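Side-chain contacts in flavoenzyme PA4991 (Pseudomonas aeruginosa PAO1, PDB 5EZ7), which binds one FAD per subunit and probably acts as an FAD-dependent oxidoreductase, although its physiological substrate is unknown: residues A73-P76 and R77-A81; L134-A137 and L138-K141; Q288-E291 and A292-L296. All coordinates share one frame; numbering follows the deposited sequence.

Interaction 1: A73-P76 and R77-A81; sequences ADMP and RRWRA
The indole of Trp79 turns an edge to Met75: the carbonyl oxygen of Met75 lies in the ring plane, 3.0 Å from Trp79 CD1, and Met75 SD also stands at the edge, 5.1 Å from the centroid of the five-membered ring, in a Met-aromatic contact. Trp21 and Phe155 also meet this ring, Phe155 edge-to-face. The guanidinium of Arg77 likewise offers its edge, side-on, to the carboxylate of Asp74. Both contacts lie at the start of helix 75-82, where i to i+4 bonds run from Arg78 N to Asp74 O and from Trp79 N to Met75 O. Proline suits position 76, in the first turn, where a backbone N-H would find no carbonyl within the helix and proline has none to offer. Tryptophan suits the inward face: Trp79 touches Leu347, an FAD-binding residue, and its NE1 donates to Ala348 O, close to the cofactor pocket. Arg78 runs beside Met75, and its guanidinium forms salt bridges with Asp355 and Glu88. With CG anti to the backbone N (chi1 -157°), the Asp74 carboxylate swings over to Arg77 and receives two bonds. Arg77 NE reaches Asp74 OD1 at 2.9 Å from the syn side, 29° out of the carboxylate plane, while Arg77 NH2 meets the syn lone pair of Asp74 OD2 at 2.5 Å through a more bent N-H (141°).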
ATOM      1  N   ALA A  73      -4.019  15.226   3.828  1.00 49.71           N
ATOM      2  CA  ALA A  73      -4.493  16.279   2.883  1.00 51.47           C
ATOM      3  C   ALA A  73      -3.456  16.685   1.820  1.00 50.76           C
ATOM      4  O   ALA A  73      -3.794  17.060   0.686  1.00 50.01           O
ATOM      5  CB  ALA A  73      -4.929  17.518   3.663  1.00 54.07           C
ATOM      6  N   ASP A  74      -2.191  16.588   2.205  1.00 49.36           N
ATOM      7  CA  ASP A  74      -1.081  16.910   1.333  1.00 48.72           C
ATOM      8  C   ASP A  74      -0.586  15.723   0.467  1.00 46.00           C
ATOM      9  O   ASP A  74       0.307  15.900  -0.356  1.00 46.17           O
ATOM     10  CB  ASP A  74       0.060  17.449   2.203  1.00 49.33           C
ATOM     11  CG  ASP A  74       1.021  18.315   1.425  1.00 51.35           C
ATOM     12  OD1 ASP A  74       0.560  19.278   0.769  1.00 53.07           O
ATOM     13  OD2 ASP A  74       2.240  18.025   1.452  1.00 50.64           O
ATOM     14  N   MET A  75      -1.167  14.527   0.619  1.00 43.96           N
ATOM     15  CA  MET A  75      -0.641  13.344  -0.069  1.00 40.85           C
ATOM     16  C   MET A  75      -0.817  13.400  -1.602  1.00 39.78           C
ATOM     17  O   MET A  75       0.169  13.270  -2.304  1.00 37.22           O
ATOM     18  CB  MET A  75      -1.173  12.057   0.550  1.00 40.09           C
ATOM     19  CG  MET A  75      -0.542  11.682   1.903  1.00 40.77           C
ATOM     20  SD  MET A  75       1.285  11.579   1.992  1.00 40.24           S
ATOM     21  CE  MET A  75       1.636  13.041   2.947  1.00 43.01           C
ATOM     22  N   PRO A  76      -2.030  13.682  -2.124  1.00 40.38           N
ATOM     23  CA  PRO A  76      -2.120  13.765  -3.604  1.00 40.55           C
ATOM     24  C   PRO A  76      -1.105  14.729  -4.248  1.00 40.89           C
ATOM     25  O   PRO A  76      -0.487  14.369  -5.238  1.00 40.46           O
ATOM     26  CB  PRO A  76      -3.577  14.206  -3.873  1.00 41.85           C
ATOM     27  CG  PRO A  76      -4.307  13.920  -2.599  1.00 42.05           C
ATOM     28  CD  PRO A  76      -3.292  14.104  -1.488  1.00 41.89           C
ATOM     29  N   ARG A  77      -0.892  15.905  -3.679  1.00 41.88           N
ATOM     30  CA  ARG A  77       0.143  16.801  -4.216  1.00 44.08           C
ATOM     31  C   ARG A  77       1.532  16.133  -4.173  1.00 42.00           C
ATOM     32  O   ARG A  77       2.243  16.056  -5.166  1.00 41.62           O
ATOM     33  CB  ARG A  77       0.151  18.126  -3.450  1.00 46.78           C
ATOM     34  CG  ARG A  77       1.135  19.169  -3.967  1.00 50.10           C
ATOM     35  CD  ARG A  77       1.278  20.340  -2.984  1.00 52.84           C
ATOM     36  NE  ARG A  77       1.859  19.938  -1.695  1.00 52.21           N
ATOM     37  CZ  ARG A  77       3.157  19.714  -1.467  1.00 52.87           C
ATOM     38  NH1 ARG A  77       4.052  19.859  -2.434  1.00 54.40           N
ATOM     39  NH2 ARG A  77       3.586  19.333  -0.261  1.00 51.89           N
ATOM     40  N   ARG A  78       1.903  15.623  -3.015  1.00 41.00           N
ATOM     41  CA  ARG A  78       3.196  14.959  -2.888  1.00 40.72           C
ATOM     42  C   ARG A  78       3.434  13.779  -3.861  1.00 39.35           C
ATOM     43  O   ARG A  78       4.490  13.691  -4.456  1.00 39.30           O
ATOM     44  CB  ARG A  78       3.433  14.567  -1.440  1.00 40.79           C
ATOM     45  CG  ARG A  78       3.735  15.804  -0.583  1.00 43.55           C
ATOM     46  CD  ARG A  78       4.021  15.486   0.878  1.00 43.08           C
ATOM     47  NE  ARG A  78       5.223  14.696   1.053  1.00 41.80           N
ATOM     48  CZ  ARG A  78       5.635  14.222   2.226  1.00 41.63           C
ATOM     49  NH1 ARG A  78       4.930  14.470   3.335  1.00 41.46           N
ATOM     50  NH2 ARG A  78       6.751  13.482   2.297  1.00 39.95           N
ATOM     51  N   TRP A  79       2.438  12.924  -4.068  1.00 38.68           N
ATOM     52  CA  TRP A  79       2.576  11.793  -4.987  1.00 38.00           C
ATOM     53  C   TRP A  79       2.624  12.237  -6.430  1.00 40.63           C
ATOM     54  O   TRP A  79       3.425  11.731  -7.207  1.00 41.30           O
ATOM     55  CB  TRP A  79       1.426  10.818  -4.818  1.00 36.22           C
ATOM     56  CG  TRP A  79       1.496  10.020  -3.593  1.00 32.61           C
ATOM     57  CD1 TRP A  79       1.242  10.439  -2.363  1.00 32.95           C
ATOM     58  CD2 TRP A  79       1.789   8.642  -3.495  1.00 31.05           C
ATOM     59  NE1 TRP A  79       1.358   9.418  -1.470  1.00 31.65           N
ATOM     60  CE2 TRP A  79       1.699   8.295  -2.148  1.00 29.97           C
ATOM     61  CE3 TRP A  79       2.131   7.657  -4.421  1.00 31.09           C
ATOM     62  CZ2 TRP A  79       1.938   7.018  -1.686  1.00 29.12           C
ATOM     63  CZ3 TRP A  79       2.358   6.372  -3.963  1.00 29.48           C
ATOM     64  CH2 TRP A  79       2.245   6.064  -2.603  1.00 29.00           C
ATOM     65  N   ARG A  80       1.786  13.212  -6.764  1.00 43.78           N
ATOM     66  CA  ARG A  80       1.828  13.874  -8.074  1.00 46.33           C
ATOM     67  C   ARG A  80       3.219  14.413  -8.388  1.00 44.87           C
ATOM     68  O   ARG A  80       3.792  14.087  -9.426  1.00 45.02           O
ATOM     69  CB  ARG A  80       0.776  15.007  -8.149  1.00 50.59           C
ATOM     70  CG  ARG A  80       0.773  15.859  -9.430  1.00 54.57           C
ATOM     71  CD  ARG A  80      -0.022  15.245 -10.569  1.00 56.43           C
ATOM     72  NE  ARG A  80      -1.455  15.235 -10.278  1.00 59.90           N
ATOM     73  CZ  ARG A  80      -2.405  14.715 -11.069  1.00 62.87           C
ATOM     74  NH1 ARG A  80      -2.115  14.149 -12.253  1.00 62.71           N
ATOM     75  NH2 ARG A  80      -3.675  14.754 -10.666  1.00 64.62           N
ATOM     76  N   ALA A  81       3.779  15.199  -7.482  1.00 43.67           N
ATOM     77  CA  ALA A  81       5.105  15.754  -7.712  1.00 43.18           C
ATOM     78  C   ALA A  81       6.108  14.672  -8.139  1.00 41.30           C
ATOM     79  O   ALA A  81       6.935  14.901  -9.008  1.00 42.22           O
ATOM     80  CB  ALA A  81       5.594  16.468  -6.472  1.00 43.09           C
TER
HETATM   81  O   HOH W   1      -2.600  17.597  -1.690  1.00 37.15           O

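Interaction 2: L134-A137 and L138-K141; sequences LPPA and LRDK
Leu138 N donates to Pro135 O over 2.8 Å and Arg139 N to Pro136 O over a longer 3.3 Å, two backbone bonds that close the turn. A third carbonyl, that of Leu134, is used by a side chain: Arg139 NE lies 2.9 Å and Arg139 NH2 3.1 Å from Leu134 O, two weak bonds with strongly bent N-H directions. Arg139 NH2 also makes a weak bond to Glu132 O, so the guanidinium is spread over backbone oxygens that precede the turn.

These successive i to i+3 bonds mark a short 3-10 turn, which begins at Pro136 in the connection between strands 127-129 and 146-149, on the mixed sheet that includes strands 102-105 and 224-236. Proline fits the start of such a turn, since its fixed phi is already close to the helical value and its nitrogen has no hydrogen to place. Far from the FAD site, the turn packs against another part of the chain: Ala137 O accepts a bond from Trp302 NE1, and Pro136 rests on Pro241.

Side-chain packing divides between two sides. The Arg139 chain, extended from CG to NE, runs alongside Pro136 and brings one guanidinium face over that proline, with Pro136 CA 3.7 Å above the plane, toward its rim, and Pro136 CG 3.7 Å from Arg139 NH1. Long and flat, an arginine can cover a proline here while its charged end stays at the surface. Leu138 serves the buried side. Leu138 CD1 lies 4.1 Å from Pro135 CG, the two side chains crossing at a slant, and Leu138 also reaches Trp104 of strand 102-105 and Leu300. The methyl Leu134 CD1 rests on a polar atom instead, 3.7 Å from Leu138 O.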
ATOM      1  N   LEU A 134     -17.164  13.264 -17.654  1.00 54.53           N
ATOM      2  CA  LEU A 134     -17.577  12.117 -16.805  1.00 51.03           C
ATOM      3  C   LEU A 134     -16.734  10.924 -17.098  1.00 47.19           C
ATOM      4  O   LEU A 134     -16.355  10.732 -18.249  1.00 46.06           O
ATOM      5  CB  LEU A 134     -19.017  11.692 -17.040  1.00 52.11           C
ATOM      6  CG  LEU A 134     -20.069  12.676 -16.517  1.00 54.85           C
ATOM      7  CD1 LEU A 134     -21.409  12.545 -17.235  1.00 55.67           C
ATOM      8  CD2 LEU A 134     -20.216  12.521 -15.005  1.00 53.90           C
ATOM      9  N   PRO A 135     -16.454  10.095 -16.059  1.00 45.42           N
ATOM     10  CA  PRO A 135     -15.807   8.788 -16.328  1.00 43.55           C
ATOM     11  C   PRO A 135     -16.598   7.967 -17.377  1.00 44.31           C
ATOM     12  O   PRO A 135     -17.855   8.050 -17.404  1.00 44.94           O
ATOM     13  CB  PRO A 135     -15.810   8.085 -14.970  1.00 41.35           C
ATOM     14  CG  PRO A 135     -16.032   9.163 -13.952  1.00 41.98           C
ATOM     15  CD  PRO A 135     -16.717  10.308 -14.617  1.00 44.16           C
ATOM     16  N   PRO A 136     -15.879   7.219 -18.252  1.00 44.10           N
ATOM     17  CA  PRO A 136     -16.518   6.422 -19.313  1.00 44.18           C
ATOM     18  C   PRO A 136     -17.748   5.601 -18.876  1.00 42.81           C
ATOM     19  O   PRO A 136     -18.769   5.596 -19.567  1.00 43.38           O
ATOM     20  CB  PRO A 136     -15.375   5.503 -19.763  1.00 43.63           C
ATOM     21  CG  PRO A 136     -14.159   6.360 -19.615  1.00 43.70           C
ATOM     22  CD  PRO A 136     -14.397   7.127 -18.339  1.00 43.65           C
ATOM     23  N   ALA A 137     -17.646   4.956 -17.713  1.00 40.92           N
ATOM     24  CA  ALA A 137     -18.721   4.135 -17.157  1.00 40.22           C
ATOM     25  C   ALA A 137     -19.981   4.917 -16.714  1.00 41.31           C
ATOM     26  O   ALA A 137     -21.007   4.299 -16.429  1.00 41.04           O
ATOM     27  CB  ALA A 137     -18.181   3.299 -15.996  1.00 38.16           C
ATOM     28  N   LEU A 138     -19.892   6.246 -16.620  1.00 42.30           N
ATOM     29  CA  LEU A 138     -21.024   7.106 -16.279  1.00 43.80           C
ATOM     30  C   LEU A 138     -21.487   8.044 -17.420  1.00 46.19           C
ATOM     31  O   LEU A 138     -22.279   8.962 -17.183  1.00 46.58           O
ATOM     32  CB  LEU A 138     -20.627   7.944 -15.062  1.00 43.39           C
ATOM     33  CG  LEU A 138     -20.201   7.215 -13.806  1.00 40.84           C
ATOM     34  CD1 LEU A 138     -19.826   8.237 -12.775  1.00 41.12           C
ATOM     35  CD2 LEU A 138     -21.325   6.352 -13.271  1.00 40.70           C
ATOM     36  N   ARG A 139     -20.994   7.817 -18.640  1.00 47.70           N
ATOM     37  CA  ARG A 139     -21.386   8.641 -19.786  1.00 51.39           C
ATOM     38  C   ARG A 139     -22.767   8.347 -20.304  1.00 52.46           C
ATOM     39  O   ARG A 139     -23.341   9.189 -20.951  1.00 56.49           O
ATOM     40  CB  ARG A 139     -20.361   8.571 -20.922  1.00 52.76           C
ATOM     41  CG  ARG A 139     -19.283   9.638 -20.795  1.00 54.72           C
ATOM     42  CD  ARG A 139     -18.043   9.320 -21.614  1.00 56.13           C
ATOM     43  NE  ARG A 139     -16.852   9.945 -21.030  1.00 57.58           N
ATOM     44  CZ  ARG A 139     -15.593   9.642 -21.335  1.00 58.16           C
ATOM     45  NH1 ARG A 139     -15.303   8.701 -22.225  1.00 59.11           N
ATOM     46  NH2 ARG A 139     -14.602  10.284 -20.727  1.00 58.95           N
ATOM     47  N   ASP A 140     -23.299   7.174 -19.999  1.00 52.16           N
ATOM     48  CA  ASP A 140     -24.642   6.756 -20.410  1.00 53.97           C
ATOM     49  C   ASP A 140     -25.748   7.777 -20.097  1.00 57.24           C
ATOM     50  O   ASP A 140     -25.660   8.520 -19.114  1.00 57.95           O
ATOM     51  CB  ASP A 140     -24.995   5.412 -19.740  1.00 51.96           C
ATOM     52  CG  ASP A 140     -26.129   4.679 -20.452  1.00 52.62           C
ATOM     53  OD1 ASP A 140     -25.827   4.002 -21.464  1.00 52.45           O
ATOM     54  OD2 ASP A 140     -27.295   4.798 -20.008  1.00 51.19           O
ATOM     55  N   LYS A 141     -26.792   7.782 -20.923  1.00 60.04           N
ATOM     56  CA  LYS A 141     -27.943   8.689 -20.761  1.00 63.98           C
ATOM     57  C   LYS A 141     -28.800   8.341 -19.539  1.00 64.38           C
ATOM     58  O   LYS A 141     -29.482   9.207 -18.981  1.00 66.02           O
ATOM     59  CB  LYS A 141     -28.835   8.654 -22.010  1.00 67.35           C
ATOM     60  CG  LYS A 141     -28.091   8.868 -23.319  1.00 68.92           C
ATOM     61  CD  LYS A 141     -28.988   9.416 -24.418  1.00 72.88           C
ATOM     62  CE  LYS A 141     -29.198  10.925 -24.282  1.00 75.84           C
ATOM     63  NZ  LYS A 141     -27.975  11.728 -24.563  1.00 76.14           N
TER

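Interaction 3: Q288-E291 and A292-L296; sequences QIAE and ARREL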
ATOM      1  N   GLN A 288     -21.569 -12.917  -1.036  1.00 33.26           N
ATOM      2  CA  GLN A 288     -20.864 -11.651  -1.324  1.00 32.89           C
ATOM      3  C   GLN A 288     -20.887 -11.273  -2.801  1.00 32.34           C
ATOM      4  O   GLN A 288     -21.109 -10.106  -3.138  1.00 31.91           O
ATOM      5  CB  GLN A 288     -19.428 -11.675  -0.782  1.00 32.05           C
ATOM      6  CG  GLN A 288     -18.644 -10.389  -1.008  1.00 31.41           C
ATOM      7  CD  GLN A 288     -19.144  -9.200  -0.200  1.00 31.77           C
ATOM      8  OE1 GLN A 288     -20.315  -9.116   0.189  1.00 32.60           O
ATOM      9  NE2 GLN A 288     -18.248  -8.273   0.057  1.00 31.45           N
ATOM     10  N   ILE A 289     -20.676 -12.264  -3.667  1.00 33.01           N
ATOM     11  CA  ILE A 289     -20.865 -12.097  -5.106  1.00 32.59           C
ATOM     12  C   ILE A 289     -22.286 -11.692  -5.422  1.00 32.78           C
ATOM     13  O   ILE A 289     -22.490 -10.738  -6.128  1.00 32.57           O
ATOM     14  CB  ILE A 289     -20.458 -13.363  -5.882  1.00 33.48           C
ATOM     15  CG1 ILE A 289     -18.913 -13.406  -5.947  1.00 33.12           C
ATOM     16  CG2 ILE A 289     -21.068 -13.420  -7.294  1.00 33.28           C
ATOM     17  CD1 ILE A 289     -18.361 -14.812  -6.197  1.00 33.94           C
ATOM     18  N   ALA A 290     -23.258 -12.397  -4.875  1.00 33.99           N
ATOM     19  CA  ALA A 290     -24.657 -12.093  -5.168  1.00 35.35           C
ATOM     20  C   ALA A 290     -25.025 -10.661  -4.755  1.00 35.79           C
ATOM     21  O   ALA A 290     -25.738  -9.980  -5.489  1.00 36.17           O
ATOM     22  CB  ALA A 290     -25.584 -13.101  -4.513  1.00 36.37           C
ATOM     23  N   GLU A 291     -24.512 -10.215  -3.606  1.00 36.03           N
ATOM     24  CA  GLU A 291     -24.690  -8.827  -3.124  1.00 37.02           C
ATOM     25  C   GLU A 291     -24.070  -7.798  -4.105  1.00 34.96           C
ATOM     26  O   GLU A 291     -24.689  -6.784  -4.497  1.00 35.28           O
ATOM     27  CB  GLU A 291     -24.060  -8.688  -1.730  1.00 37.97           C
ATOM     28  CG  GLU A 291     -24.183  -7.323  -1.079  1.00 40.02           C
ATOM     29  CD  GLU A 291     -25.633  -6.905  -0.794  1.00 44.01           C
ATOM     30  OE1 GLU A 291     -26.493  -7.764  -0.503  1.00 45.95           O
ATOM     31  OE2 GLU A 291     -25.938  -5.698  -0.878  1.00 47.21           O
ATOM     32  N   ALA A 292     -22.858  -8.091  -4.520  1.00 33.31           N
ATOM     33  CA  ALA A 292     -22.206  -7.328  -5.561  1.00 32.80           C
ATOM     34  C   ALA A 292     -23.012  -7.255  -6.859  1.00 33.33           C
ATOM     35  O   ALA A 292     -23.063  -6.177  -7.445  1.00 32.68           O
ATOM     36  CB  ALA A 292     -20.824  -7.889  -5.854  1.00 31.85           C
ATOM     37  N   ARG A 293     -23.650  -8.351  -7.301  1.00 34.27           N
ATOM     38  CA  ARG A 293     -24.460  -8.293  -8.556  1.00 35.62           C
ATOM     39  C   ARG A 293     -25.666  -7.412  -8.425  1.00 35.72           C
ATOM     40  O   ARG A 293     -25.985  -6.698  -9.353  1.00 35.33           O
ATOM     41  CB  ARG A 293     -25.041  -9.623  -9.000  1.00 37.76           C
ATOM     42  CG  ARG A 293     -24.074 -10.646  -9.498  1.00 38.94           C
ATOM     43  CD  ARG A 293     -24.869 -11.873  -9.913  1.00 40.83           C
ATOM     44  NE  ARG A 293     -23.974 -12.997 -10.145  1.00 42.01           N
ATOM     45  CZ  ARG A 293     -23.410 -13.303 -11.317  1.00 43.69           C
ATOM     46  NH1 ARG A 293     -23.654 -12.571 -12.424  1.00 44.31           N
ATOM     47  NH2 ARG A 293     -22.587 -14.368 -11.397  1.00 43.77           N
ATOM     48  N   ARG A 294     -26.371  -7.525  -7.309  1.00 36.27           N
ATOM     49  CA  ARG A 294     -27.485  -6.649  -7.049  1.00 38.77           C
ATOM     50  C   ARG A 294     -27.055  -5.190  -7.131  1.00 38.30           C
ATOM     51  O   ARG A 294     -27.683  -4.387  -7.814  1.00 37.66           O
ATOM     52  CB  ARG A 294     -28.143  -6.944  -5.689  1.00 41.43           C
ATOM     53  CG  ARG A 294     -29.075  -8.157  -5.704  1.00 43.23           C
ATOM     54  CD  ARG A 294     -29.898  -8.239  -4.407  1.00 45.97           C
ATOM     55  NE  ARG A 294     -29.043  -8.418  -3.218  1.00 46.02           N
ATOM     56  CZ  ARG A 294     -28.561  -9.591  -2.795  1.00 45.87           C
ATOM     57  NH1 ARG A 294     -27.766  -9.641  -1.712  1.00 44.85           N
ATOM     58  NH2 ARG A 294     -28.853 -10.719  -3.462  1.00 45.61           N
ATOM     59  N   GLU A 295     -25.947  -4.860  -6.471  1.00 37.98           N
ATOM     60  CA  GLU A 295     -25.566  -3.462  -6.364  1.00 38.36           C
ATOM     61  C   GLU A 295     -25.077  -2.849  -7.694  1.00 37.19           C
ATOM     62  O   GLU A 295     -25.430  -1.713  -8.025  1.00 37.14           O
ATOM     63  CB  GLU A 295     -24.604  -3.284  -5.205  1.00 39.92           C
ATOM     64  CG  GLU A 295     -25.307  -3.417  -3.852  1.00 42.52           C
ATOM     65  CD  GLU A 295     -25.786  -2.076  -3.324  1.00 45.67           C
ATOM     66  OE1 GLU A 295     -24.918  -1.324  -2.775  1.00 44.82           O
ATOM     67  OE2 GLU A 295     -27.020  -1.781  -3.473  1.00 48.96           O
ATOM     68  N   LEU A 296     -24.330  -3.611  -8.486  1.00 35.68           N
ATOM     69  CA  LEU A 296     -23.990  -3.159  -9.832  1.00 35.64           C
ATOM     70  C   LEU A 296     -25.174  -3.045 -10.809  1.00 36.05           C
ATOM     71  O   LEU A 296     -25.201  -2.116 -11.595  1.00 36.55           O
ATOM     72  CB  LEU A 296     -22.874  -3.991 -10.435  1.00 34.75           C
ATOM     73  CG  LEU A 296     -21.565  -3.779  -9.678  1.00 33.90           C
ATOM     74  CD1 LEU A 296     -20.534  -4.812 -10.134  1.00 32.79           C
ATOM     75  CD2 LEU A 296     -21.044  -2.352  -9.813  1.00 33.98           C
TER
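Glu291 and Arg294 cross at about a right angle on the surface of helix 285-299, joined by a salt bridge of 2.6 Å between Glu291 OE1 and Arg294 NH1. Two bent chains make this i to i+3 pairing possible. Glu291 places CG anti to the backbone N (chi1 -179°) and then turns at chi2; Arg294 sets off beside its own backbone N and folds back at chi3 (-62°). Its guanidinium thereby lies over the preceding turn, with Ala290 O 3.8 Å above one face, near its rim, and Glu291 OE1 at the edge. The two planar groups are 68° apart, Arg294 NH1 approaches Glu291 OE1 from above the carboxylate plane, and one oxygen meets one nitrogen, rather than the two pairs of a side-on grip. Glu291 OE2 instead faces Glu295 CG at 3.8 Å; the carboxylate of Glu295 finds its partner in Arg254, which probably eases the nearness of two like charges.

Arg293 is extended from CG to NE and runs alongside Ile289, whose CG2 lies 4.1 Å from Arg293 NE. The cation ends in a cation-pi contact with Trp310, an arrangement that suits a long, partly aliphatic side chain. Small Ala292 lets the inner face of the helix come close to the sheet, touching Val232 of strand 224-236, Leu271 of strand 267-272 and Trp310 of strand 309-320, while Leu296 continues the packing onto Trp269 and Val234.

All three contacts are local and partly buried, each with a buried side and an exposed arginine. Interaction 1 lies nearest the chain's centre and the cofactor; interactions 2 and 3 sit further out, their centres about 21 Å apart, and both pack on the mixed sheet that includes strands 102-105 and 224-236. Interaction 1 spans the start of a helix and interaction 3 the middle of one, each with an outward acid–arginine pair: a two-bond, side-on grip in 73-81, a single-bond bridge in 288-296. In interaction 2 the arginine turns instead to backbone carbonyls and a proline. Inward lie, in order, an indole near FAD, a leucine on the buried side of the turn, and a small alanine.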